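Long-range contacts in pyridoxine 4-oxidase (Mesorhizobium loti, PDB 4HA6), which catalyses the FAD-dependent oxidation of pyridoxine to pyridoxal with molecular oxygen, as a member of the GMC oxidoreductase family: residues 94-99 / 328-333; 358-363 / 396-401; 362-367 / 484-489. All coordinates share one frame; numbering follows the deposited sequence.

Contact 1 of 3, residues 94-99 / 328-333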
loop_
_atom_site.group_PDB
_atom_site.type_symbol
_atom_site.label_atom_id
_atom_site.label_comp_id
_atom_site.label_asym_id
_atom_site.label_seq_id
_atom_site.Cartn_x
_atom_site.Cartn_y
_atom_site.Cartn_z
ATOM N N ARG A 94 0.578 11.133 -0.445
ATOM C CA ARG A 94 -0.879 11.208 -0.593
ATOM C C ARG A 94 -1.325 10.629 -1.934
ATOM O O ARG A 94 -2.303 9.887 -2.018
ATOM C CB ARG A 94 -1.367 12.660 -0.513
ATOM C CG ARG A 94 -1.199 13.344 0.824
ATOM C CD ARG A 94 -1.614 14.813 0.674
ATOM N NE ARG A 94 -1.669 15.488 1.969
ATOM C CZ ARG A 94 -1.984 16.769 2.132
ATOM N NH1 ARG A 94 -2.272 17.530 1.079
ATOM N NH2 ARG A 94 -2.003 17.292 3.348
ATOM N N GLY A 95 -0.584 10.959 -2.987
ATOM C CA GLY A 95 -1.022 10.657 -4.333
ATOM C C GLY A 95 -1.199 11.985 -5.047
ATOM O O GLY A 95 -0.990 13.041 -4.441
ATOM N N HIS A 96 -1.571 11.937 -6.326
ATOM C CA HIS A 96 -1.772 13.136 -7.137
ATOM C C HIS A 96 -3.267 13.375 -7.304
ATOM O O HIS A 96 -4.025 12.414 -7.427
ATOM C CB HIS A 96 -1.124 12.925 -8.505
ATOM C CG HIS A 96 -1.233 14.107 -9.417
ATOM N ND1 HIS A 96 -2.285 14.277 -10.292
ATOM C CD2 HIS A 96 -0.421 15.178 -9.591
ATOM C CE1 HIS A 96 -2.112 15.396 -10.974
ATOM N NE2 HIS A 96 -0.993 15.966 -10.559
ATOM N N PRO A 97 -3.702 14.648 -7.304
ATOM C CA PRO A 97 -5.133 14.985 -7.402
ATOM C C PRO A 97 -5.883 14.229 -8.502
ATOM O O PRO A 97 -7.033 13.818 -8.288
ATOM C CB PRO A 97 -5.110 16.477 -7.744
ATOM C CG PRO A 97 -3.890 16.987 -6.994
ATOM C CD PRO A 97 -2.860 15.851 -7.122
ATOM N N SER A 98 -5.249 14.051 -9.659
ATOM C CA SER A 98 -5.871 13.321 -10.759
ATOM C C SER A 98 -6.146 11.850 -10.405
ATOM O O SER A 98 -7.090 11.252 -10.944
ATOM C CB SER A 98 -5.017 13.415 -12.018
ATOM O OG SER A 98 -4.934 14.755 -12.482
ATOM N N ASP A 99 -5.332 11.273 -9.512
ATOM C CA ASP A 99 -5.556 9.892 -9.054
ATOM C C ASP A 99 -6.945 9.792 -8.450
ATOM O O ASP A 99 -7.659 8.807 -8.637
ATOM C CB ASP A 99 -4.565 9.477 -7.955
ATOM C CG ASP A 99 -3.118 9.490 -8.402
ATOM O OD1 ASP A 99 -2.852 9.541 -9.623
ATOM O OD2 ASP A 99 -2.229 9.412 -7.511
ATOM N N ALA A 328 4.754 18.745 -16.545
ATOM C CA ALA A 328 4.098 18.686 -15.244
ATOM C C ALA A 328 2.878 17.768 -15.301
ATOM O O ALA A 328 2.587 17.161 -16.347
ATOM C CB ALA A 328 3.689 20.089 -14.809
ATOM N N GLY A 329 2.163 17.667 -14.183
ATOM C CA GLY A 329 0.880 16.975 -14.176
ATOM C C GLY A 329 0.901 15.646 -13.451
ATOM O O GLY A 329 1.687 15.454 -12.513
ATOM N N GLN A 330 0.044 14.722 -13.884
ATOM C CA GLN A 330 -0.056 13.418 -13.235
ATOM C C GLN A 330 1.121 12.525 -13.599
ATOM O O GLN A 330 1.469 12.412 -14.777
ATOM C CB GLN A 330 -1.346 12.717 -13.628
ATOM C CG GLN A 330 -1.578 11.449 -12.830
ATOM C CD GLN A 330 -2.819 10.740 -13.268
ATOM O OE1 GLN A 330 -3.149 10.771 -14.449
ATOM N NE2 GLN A 330 -3.530 10.093 -12.323
ATOM N N PRO A 331 1.760 11.908 -12.590
ATOM C CA PRO A 331 2.918 11.058 -12.912
ATOM C C PRO A 331 2.532 9.911 -13.833
ATOM O O PRO A 331 1.378 9.469 -13.802
ATOM C CB PRO A 331 3.337 10.491 -11.549
ATOM C CG PRO A 331 2.833 11.490 -10.525
ATOM C CD PRO A 331 1.575 12.096 -11.134
ATOM N N GLU A 332 3.488 9.440 -14.635
ATOM C CA GLU A 332 3.297 8.223 -15.427
ATOM C C GLU A 332 4.353 7.173 -15.077
ATOM O O GLU A 332 4.097 5.971 -15.155
ATOM C CB GLU A 332 3.362 8.527 -16.929
ATOM C CG GLU A 332 2.360 9.552 -17.394
ATOM C CD GLU A 332 2.448 9.785 -18.886
ATOM O OE1 GLU A 332 3.542 10.176 -19.370
ATOM O OE2 GLU A 332 1.423 9.564 -19.569
ATOM N N ILE A 333 5.547 7.627 -14.707
ATOM C CA ILE A 333 6.604 6.711 -14.282
ATOM C C ILE A 333 7.275 7.258 -13.027
ATOM O O ILE A 333 6.982 8.378 -12.588
ATOM C CB ILE A 333 7.679 6.476 -15.390
ATOM C CG1 ILE A 333 8.332 7.804 -15.794
ATOM C CG2 ILE A 333 7.101 5.768 -16.611
ATOM C CD1 ILE A 333 9.297 7.697 -16.978
#
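Ser98 and Gln330 mark the closest backbone approach, with CA atoms 6.3 Å apart, where the first turn of helix 97-107 faces the loop leading into strand 333-338. One face of the His96 ring receives Gln330 CA over its centre in a CH-pi contact, 3.7 Å from the ring centroid. Pro97 CD sits on the opposite face, toward the rim, while Pro331 CD comes in obliquely, 3.9 Å from His96 CG. Histidine suits this place because it is also the N-cap residue, its ND1 accepting from Ser98 N, which stands well out of the ring plane, at 3.0 Å. Asp99 completes the capping box by taking His96 N on OD2 at 2.9 Å, from above the carboxylate plane.

The other oxygen reaches across. With CG anti to the backbone N (chi1 -172°) and the chain extended, Gln330 passes beside Ser98 CB and delivers NE2 to Asp99 OD1 at 2.8 Å, a nearly straight bond (161°) lying in the amide plane. Asp99 is shared further, OD1 with His364 NE2 and OD2 with Ala486 N, so several donors fix the buried carboxylate. Around this joint, Pro97 rests on Trp114 of helix 114-124, and Pro331 on Tyr319 of strand 314-320.

Contact 2 of 3, residues 358-363 / 396-401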
loop_
_atom_site.group_PDB
_atom_site.type_symbol
_atom_site.label_atom_id
_atom_site.label_comp_id
_atom_site.label_asym_id
_atom_site.label_seq_id
_atom_site.Cartn_x
_atom_site.Cartn_y
_atom_site.Cartn_z
ATOM N N LEU A 358 19.096 2.105 -8.989
ATOM C CA LEU A 358 17.996 3.014 -9.250
ATOM C C LEU A 358 16.812 2.117 -9.584
ATOM O O LEU A 358 16.905 1.242 -10.453
ATOM C CB LEU A 358 18.303 3.950 -10.417
ATOM C CG LEU A 358 19.579 4.795 -10.367
ATOM C CD1 LEU A 358 19.471 5.923 -11.366
ATOM C CD2 LEU A 358 19.874 5.336 -8.978
ATOM N N LEU A 359 15.715 2.310 -8.870
ATOM C CA LEU A 359 14.540 1.493 -9.069
ATOM C C LEU A 359 13.636 2.256 -10.019
ATOM O O LEU A 359 13.605 3.492 -10.000
ATOM C CB LEU A 359 13.864 1.235 -7.727
ATOM C CG LEU A 359 14.837 0.724 -6.659
ATOM C CD1 LEU A 359 14.173 0.631 -5.301
ATOM C CD2 LEU A 359 15.420 -0.630 -7.060
ATOM N N PHE A 360 12.934 1.540 -10.885
ATOM C CA PHE A 360 12.132 2.209 -11.911
ATOM C C PHE A 360 10.800 1.484 -12.001
ATOM O O PHE A 360 10.739 0.239 -11.858
ATOM C CB PHE A 360 12.879 2.258 -13.258
ATOM C CG PHE A 360 13.304 0.903 -13.769
ATOM C CD1 PHE A 360 14.547 0.371 -13.426
ATOM C CD2 PHE A 360 12.446 0.151 -14.576
ATOM C CE1 PHE A 360 14.941 -0.896 -13.878
ATOM C CE2 PHE A 360 12.829 -1.122 -15.043
ATOM C CZ PHE A 360 14.079 -1.644 -14.685
ATOM N N GLY A 361 9.723 2.245 -12.180
ATOM C CA GLY A 361 8.389 1.660 -12.138
ATOM C C GLY A 361 7.415 2.481 -12.958
ATOM O O GLY A 361 7.787 3.545 -13.461
ATOM N N ILE A 362 6.182 1.992 -13.112
ATOM C CA ILE A 362 5.132 2.795 -13.740
ATOM C C ILE A 362 4.104 3.115 -12.664
ATOM O O ILE A 362 3.907 2.328 -11.724
ATOM C CB ILE A 362 4.459 2.065 -14.933
ATOM C CG1 ILE A 362 3.797 0.750 -14.476
ATOM C CG2 ILE A 362 5.482 1.816 -16.036
ATOM C CD1 ILE A 362 2.965 0.104 -15.562
ATOM N N THR A 363 3.449 4.265 -12.777
ATOM C CA THR A 363 2.665 4.743 -11.636
ATOM C C THR A 363 1.208 4.338 -11.659
ATOM O O THR A 363 0.563 4.306 -10.603
ATOM C CB THR A 363 2.725 6.269 -11.513
ATOM O OG1 THR A 363 2.471 6.856 -12.795
ATOM C CG2 THR A 363 4.090 6.711 -11.008
ATOM N N GLU A 396 5.093 -0.833 -22.401
ATOM C CA GLU A 396 5.670 0.316 -23.108
ATOM C C GLU A 396 6.150 1.382 -22.120
ATOM O O GLU A 396 7.294 1.862 -22.220
ATOM C CB GLU A 396 4.654 0.897 -24.111
ATOM C CG GLU A 396 5.181 2.034 -25.026
ATOM C CD GLU A 396 5.199 3.408 -24.341
ATOM O OE1 GLU A 396 4.424 3.605 -23.375
ATOM O OE2 GLU A 396 5.981 4.297 -24.773
ATOM N N ARG A 397 5.283 1.729 -21.165
ATOM C CA ARG A 397 5.615 2.674 -20.098
ATOM C C ARG A 397 6.842 2.253 -19.258
ATOM O O ARG A 397 7.630 3.110 -18.843
ATOM C CB ARG A 397 4.407 2.883 -19.175
ATOM C CG ARG A 397 3.297 3.723 -19.768
ATOM C CD ARG A 397 3.688 5.196 -19.715
ATOM N NE ARG A 397 2.707 6.073 -20.354
ATOM C CZ ARG A 397 2.892 6.664 -21.533
ATOM N NH1 ARG A 397 4.024 6.471 -22.216
ATOM N NH2 ARG A 397 1.946 7.451 -22.026
ATOM N N PHE A 398 6.994 0.953 -18.991
ATOM C CA PHE A 398 8.155 0.462 -18.232
ATOM C C PHE A 398 9.464 0.627 -19.012
ATOM O O PHE A 398 10.528 0.775 -18.407
ATOM C CB PHE A 398 7.984 -1.010 -17.850
ATOM C CG PHE A 398 7.926 -1.254 -16.360
ATOM C CD1 PHE A 398 9.053 -1.077 -15.566
ATOM C CD2 PHE A 398 6.748 -1.680 -15.763
ATOM C CE1 PHE A 398 8.992 -1.309 -14.170
ATOM C CE2 PHE A 398 6.675 -1.910 -14.383
ATOM C CZ PHE A 398 7.802 -1.726 -13.589
ATOM N N ARG A 399 9.392 0.569 -20.345
ATOM C CA ARG A 399 10.538 0.937 -21.183
ATOM C C ARG A 399 10.871 2.408 -20.949
ATOM O O ARG A 399 12.043 2.774 -20.800
ATOM C CB ARG A 399 10.247 0.724 -22.674
ATOM C CG ARG A 399 10.161 -0.732 -23.101
ATOM C CD ARG A 399 9.943 -0.851 -24.606
ATOM N NE ARG A 399 9.220 -2.089 -24.891
ATOM C CZ ARG A 399 8.286 -2.215 -25.828
ATOM N NH1 ARG A 399 7.955 -1.180 -26.606
ATOM N NH2 ARG A 399 7.695 -3.387 -25.999
ATOM N N ARG A 400 9.843 3.249 -20.926
ATOM C CA ARG A 400 10.057 4.672 -20.674
ATOM C C ARG A 400 10.691 4.865 -19.296
ATOM O O ARG A 400 11.596 5.701 -19.126
ATOM C CB ARG A 400 8.752 5.466 -20.799
ATOM C CG ARG A 400 8.022 5.334 -22.156
ATOM C CD ARG A 400 8.767 6.004 -23.322
ATOM N NE ARG A 400 9.856 5.179 -23.855
ATOM C CZ ARG A 400 9.694 4.152 -24.696
ATOM N NH1 ARG A 400 8.481 3.800 -25.117
ATOM N NH2 ARG A 400 10.752 3.465 -25.115
ATOM N N ALA A 401 10.260 4.063 -18.319
ATOM C CA ALA A 401 10.776 4.219 -16.949
ATOM C C ALA A 401 12.249 3.819 -16.894
ATOM O O ALA A 401 13.072 4.553 -16.326
ATOM C CB ALA A 401 9.962 3.403 -15.945
#
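Phe360 and Ile362, alternate residues of strand 355-362, both direct their side chains at helix 392-409 and meet Phe398 at different parts of its ring. This is the tight side of the contact. The two phenyl groups touch rim to rim, with planes 80° apart and Phe360 CD2 3.7 Å from Phe398 CD1. The first torsion of Phe398 lies away from any staggered position (chi1 -117°), which turns the ring to the strand: Phe360 O meets CE1 at the ring edge, 3.3 Å away, and the backbone N of Ile362 lies over one face. Gly361 CA packs obliquely against the ring, 3.6 Å from CE1. Ala401 is small enough for its CB to pack 3.3 Å from Gly361 O, and Ile362 CG2 presses to 3.4 Å from Phe398 N and also meets Arg397 CB.

The arrangement is a helix laid over an antiparallel sheet; the axes of 358-362 and 396-401 approach to 7.2 Å, and their directions differ by 150°, roughly antiparallel. Phe398 also reaches Leu293 of the adjoining strand 293-302 and Ile437 of helix 430-440.

The solvent side is looser: Arg397 starts toward the strand, but beyond its CB the chain leads away, and with Glu396 and Arg400 it forms a partly exposed salt-bridge network. Arg397 NH1 lies 3.1 Å from Glu396 OE1, but the oxygen stands well out of the guanidinium plane, so only the charges attract. Arg400 NH1 donates to Glu396 OE2 at 2.6 Å, while its NH2 pairs with Glu403.

Contact 3 of 3, residues 362-367 / 484-489. With FAD (flavin-adenine dinucleotide), chain B.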
loop_
_atom_site.group_PDB
_atom_site.type_symbol
_atom_site.label_atom_id
_atom_site.label_comp_id
_atom_site.label_asym_id
_atom_site.label_seq_id
_atom_site.Cartn_x
_atom_site.Cartn_y
_atom_site.Cartn_z
ATOM N N ILE A 362 6.182 1.992 -13.112
ATOM C CA ILE A 362 5.132 2.795 -13.740
ATOM C C ILE A 362 4.104 3.115 -12.664
ATOM O O ILE A 362 3.907 2.328 -11.724
ATOM C CB ILE A 362 4.459 2.065 -14.933
ATOM C CG1 ILE A 362 3.797 0.750 -14.476
ATOM C CG2 ILE A 362 5.482 1.816 -16.036
ATOM C CD1 ILE A 362 2.965 0.104 -15.562
ATOM N N THR A 363 3.449 4.265 -12.777
ATOM C CA THR A 363 2.665 4.743 -11.636
ATOM C C THR A 363 1.208 4.338 -11.659
ATOM O O THR A 363 0.563 4.306 -10.603
ATOM C CB THR A 363 2.725 6.269 -11.513
ATOM O OG1 THR A 363 2.471 6.856 -12.795
ATOM C CG2 THR A 363 4.090 6.711 -11.008
ATOM N N HIS A 364 0.672 4.056 -12.849
ATOM C CA HIS A 364 -0.750 3.713 -12.981
ATOM C C HIS A 364 -0.929 2.517 -13.930
ATOM O O HIS A 364 -1.404 2.679 -15.058
ATOM C CB HIS A 364 -1.530 4.929 -13.497
ATOM C CG HIS A 364 -1.410 6.136 -12.618
ATOM N ND1 HIS A 364 -0.391 7.053 -12.750
ATOM C CD2 HIS A 364 -2.150 6.547 -11.555
ATOM C CE1 HIS A 364 -0.529 7.999 -11.834
ATOM N NE2 HIS A 364 -1.581 7.707 -11.087
ATOM N N PRO A 365 -0.545 1.306 -13.484
ATOM C CA PRO A 365 -0.668 0.134 -14.371
ATOM C C PRO A 365 -2.114 -0.098 -14.796
ATOM O O PRO A 365 -3.038 0.108 -13.982
ATOM C CB PRO A 365 -0.199 -1.037 -13.489
ATOM C CG PRO A 365 -0.337 -0.537 -12.052
ATOM C CD PRO A 365 -0.042 0.948 -12.143
ATOM N N THR A 366 -2.305 -0.496 -16.052
ATOM C CA THR A 366 -3.641 -0.767 -16.560
ATOM C C THR A 366 -3.975 -2.240 -16.477
ATOM O O THR A 366 -5.136 -2.598 -16.631
ATOM C CB THR A 366 -3.867 -0.249 -18.011
ATOM O OG1 THR A 366 -3.016 -0.954 -18.923
ATOM C CG2 THR A 366 -3.566 1.224 -18.090
ATOM N N SER A 367 -2.973 -3.095 -16.238
ATOM C CA SER A 367 -3.247 -4.515 -15.987
ATOM C C SER A 367 -4.121 -4.689 -14.742
ATOM O O SER A 367 -4.121 -3.840 -13.838
ATOM C CB SER A 367 -1.947 -5.319 -15.818
ATOM O OG SER A 367 -1.095 -5.142 -16.941
ATOM N N LEU A 484 -5.100 2.448 -8.054
ATOM C CA LEU A 484 -3.855 2.868 -7.443
ATOM C C LEU A 484 -3.659 4.382 -7.508
ATOM O O LEU A 484 -3.959 5.004 -8.536
ATOM C CB LEU A 484 -2.734 2.220 -8.243
ATOM C CG LEU A 484 -1.701 1.233 -7.696
ATOM C CD1 LEU A 484 -1.996 0.733 -6.292
ATOM C CD2 LEU A 484 -1.520 0.079 -8.676
ATOM N N THR A 485 -3.148 4.973 -6.423
ATOM C CA THR A 485 -2.570 6.320 -6.495
ATOM C C THR A 485 -1.257 6.203 -7.237
ATOM O O THR A 485 -0.804 5.090 -7.500
ATOM C CB THR A 485 -2.308 6.890 -5.109
ATOM O OG1 THR A 485 -1.533 5.946 -4.355
ATOM C CG2 THR A 485 -3.640 7.119 -4.398
ATOM N N ALA A 486 -0.630 7.327 -7.575
ATOM C CA ALA A 486 0.620 7.273 -8.348
ATOM C C ALA A 486 1.774 6.578 -7.609
ATOM O O ALA A 486 2.639 5.949 -8.235
ATOM C CB ALA A 486 1.047 8.687 -8.808
ATOM N N GLY A 487 1.802 6.710 -6.285
ATOM C CA GLY A 487 2.912 6.201 -5.493
ATOM C C GLY A 487 2.383 5.354 -4.344
ATOM O O GLY A 487 1.262 4.857 -4.402
ATOM N N PRO A 488 3.186 5.194 -3.289
ATOM C CA PRO A 488 2.779 4.364 -2.155
ATOM C C PRO A 488 1.390 4.741 -1.608
ATOM O O PRO A 488 1.040 5.928 -1.541
ATOM C CB PRO A 488 3.896 4.629 -1.132
ATOM C CG PRO A 488 5.101 4.923 -1.975
ATOM C CD PRO A 488 4.548 5.739 -3.120
ATOM N N ILE A 489 0.622 3.725 -1.210
ATOM C CA ILE A 489 -0.807 3.879 -0.952
ATOM C C ILE A 489 -1.240 4.013 0.513
ATOM O O ILE A 489 -2.440 4.112 0.795
ATOM C CB ILE A 489 -1.581 2.673 -1.515
ATOM C CG1 ILE A 489 -1.165 1.382 -0.792
ATOM C CG2 ILE A 489 -1.385 2.551 -3.033
ATOM C CD1 ILE A 489 -1.951 0.153 -1.260
HETATM P PA FAD B . -3.168 -3.989 6.514
HETATM O O1A FAD B . -2.456 -2.794 7.131
HETATM O O2A FAD B . -2.344 -5.040 5.823
HETATM O O5B FAD B . -4.040 -4.674 7.692
HETATM C C5B FAD B . -4.669 -5.949 7.596
HETATM C C4B FAD B . -4.763 -6.457 9.027
HETATM O O4B FAD B . -5.862 -7.356 9.204
HETATM C C3B FAD B . -3.504 -7.223 9.413
HETATM O O3B FAD B . -3.122 -6.753 10.716
HETATM C C2B FAD B . -3.937 -8.687 9.451
HETATM O O2B FAD B . -3.181 -9.436 10.419
HETATM C C1B FAD B . -5.415 -8.582 9.813
HETATM N N9A FAD B . -6.279 -9.681 9.287
HETATM C C8A FAD B . -6.248 -10.212 8.045
HETATM N N7A FAD B . -7.199 -11.178 7.919
HETATM C C5A FAD B . -7.864 -11.275 9.093
HETATM C C6A FAD B . -8.985 -12.091 9.630
HETATM N N6A FAD B . -9.614 -13.030 8.853
HETATM N N1A FAD B . -9.367 -11.867 10.920
HETATM C C2A FAD B . -8.766 -10.938 11.692
HETATM N N3A FAD B . -7.746 -10.165 11.254
HETATM C C4A FAD B . -7.255 -10.281 9.988
HETATM N N1 FAD B . 2.801 2.091 1.835
HETATM C C2 FAD B . 3.227 3.367 1.803
HETATM O O2 FAD B . 2.390 4.269 1.573
HETATM N N3 FAD B . 4.519 3.705 1.978
HETATM C C4 FAD B . 5.473 2.790 2.220
HETATM O O4 FAD B . 6.679 3.119 2.368
HETATM C C4X FAD B . 5.081 1.363 2.271
HETATM N N5 FAD B . 5.976 0.378 2.491
HETATM C C5X FAD B . 5.586 -0.920 2.553
HETATM C C6 FAD B . 6.518 -1.928 2.791
HETATM C C7 FAD B . 6.115 -3.259 2.861
HETATM C C7M FAD B . 7.137 -4.337 3.123
HETATM C C8 FAD B . 4.679 -3.610 2.683
HETATM C C8M FAD B . 4.250 -5.051 2.753
HETATM C C9 FAD B . 3.737 -2.609 2.447
HETATM C C9A FAD B . 4.151 -1.279 2.370
HETATM N N10 FAD B . 3.211 -0.262 2.127
HETATM C C10 FAD B . 3.650 1.069 2.071
HETATM C "C1'" FAD B . 1.795 -0.596 1.932
HETATM C "C2'" FAD B . 0.933 -0.251 3.135
HETATM O "O2'" FAD B . 1.568 -0.699 4.343
HETATM C "C3'" FAD B . -0.408 -0.962 2.939
HETATM O "O3'" FAD B . -0.915 -0.621 1.638
HETATM C "C4'" FAD B . -1.410 -0.569 4.010
HETATM O "O4'" FAD B . -0.833 -0.871 5.292
HETATM C "C5'" FAD B . -2.745 -1.299 3.824
HETATM O "O5'" FAD B . -3.461 -1.236 5.055
HETATM P P FAD B . -4.835 -2.042 5.213
HETATM O O1P FAD B . -5.607 -1.538 6.426
HETATM O O2P FAD B . -5.534 -2.117 3.871
HETATM O O3P FAD B . -4.314 -3.533 5.489
#
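Thr363 and Ala486 bring two irregular loops to 4.6 Å between CA atoms, yet no hydrogen bond joins the backbones; Thr363 O and Thr485 O, both acceptors, merely lie near each other, and Thr363 O is bonded to His292 instead. The side chain of Thr363 turns its methyl across the gap, CG2 standing 3.2 Å from Ala486 O. Its OG1, between the backbone N and the carbonyl carbon (chi1 48°), meets His364 ND1 in a weak bond and Pro331 O in another. The imidazole in turn meets Ala486 obliquely, CE1 3.5 Å from CB, a close approach that the short alanine side chain permits. Farther along, the Pro365 ring and Leu484 cross at about a right angle, CG to CD2 3.6 Å, two compact apolar groups filling the same corner.

Within 484-489, Thr485 OG1 bonds Gly487 O at 3.0 Å, bracing the turn before Pro488. Pro488 CB then lies 3.1 Å from flavin O2 and Ile489 CG1 3.2 Å from ribityl O3'; Pro488 also touches the bound pyridoxamine.

Contacts across the interface are thus van der Waals in kind, and its polar fixing comes from a third element: Asp99 holds His364 NE2 with one carboxylate oxygen and Ala486 N with the other. A single buried acid consequently ties loop 362-367 to loop 484-489, the one that reaches the flavin.

Contact 1 closes along the chain before contacts 2 and 3 open from a common stretch, sharing Ile362 and Thr363. Their centres lie about 15 Å (1 to 2), about 9 Å (1 to 3) and about 11 Å (2 to 3) apart. Strand 355-362 runs from the helix-covered sheet of contact 2 into the loop of contact 3, while the neighbouring strand 333-338 is entered from the loop of contact 1; a probable hydrogen bond from Thr363 N to Glu332 O joins contact 1 to the segment shared by contacts 2 and 3. Asp99 of contact 1 links contact 3 to helix 97-107. Together they connect the antiparallel sheet, which probably belongs to the substrate-binding domain, to segments beside the FAD and pyridoxamine.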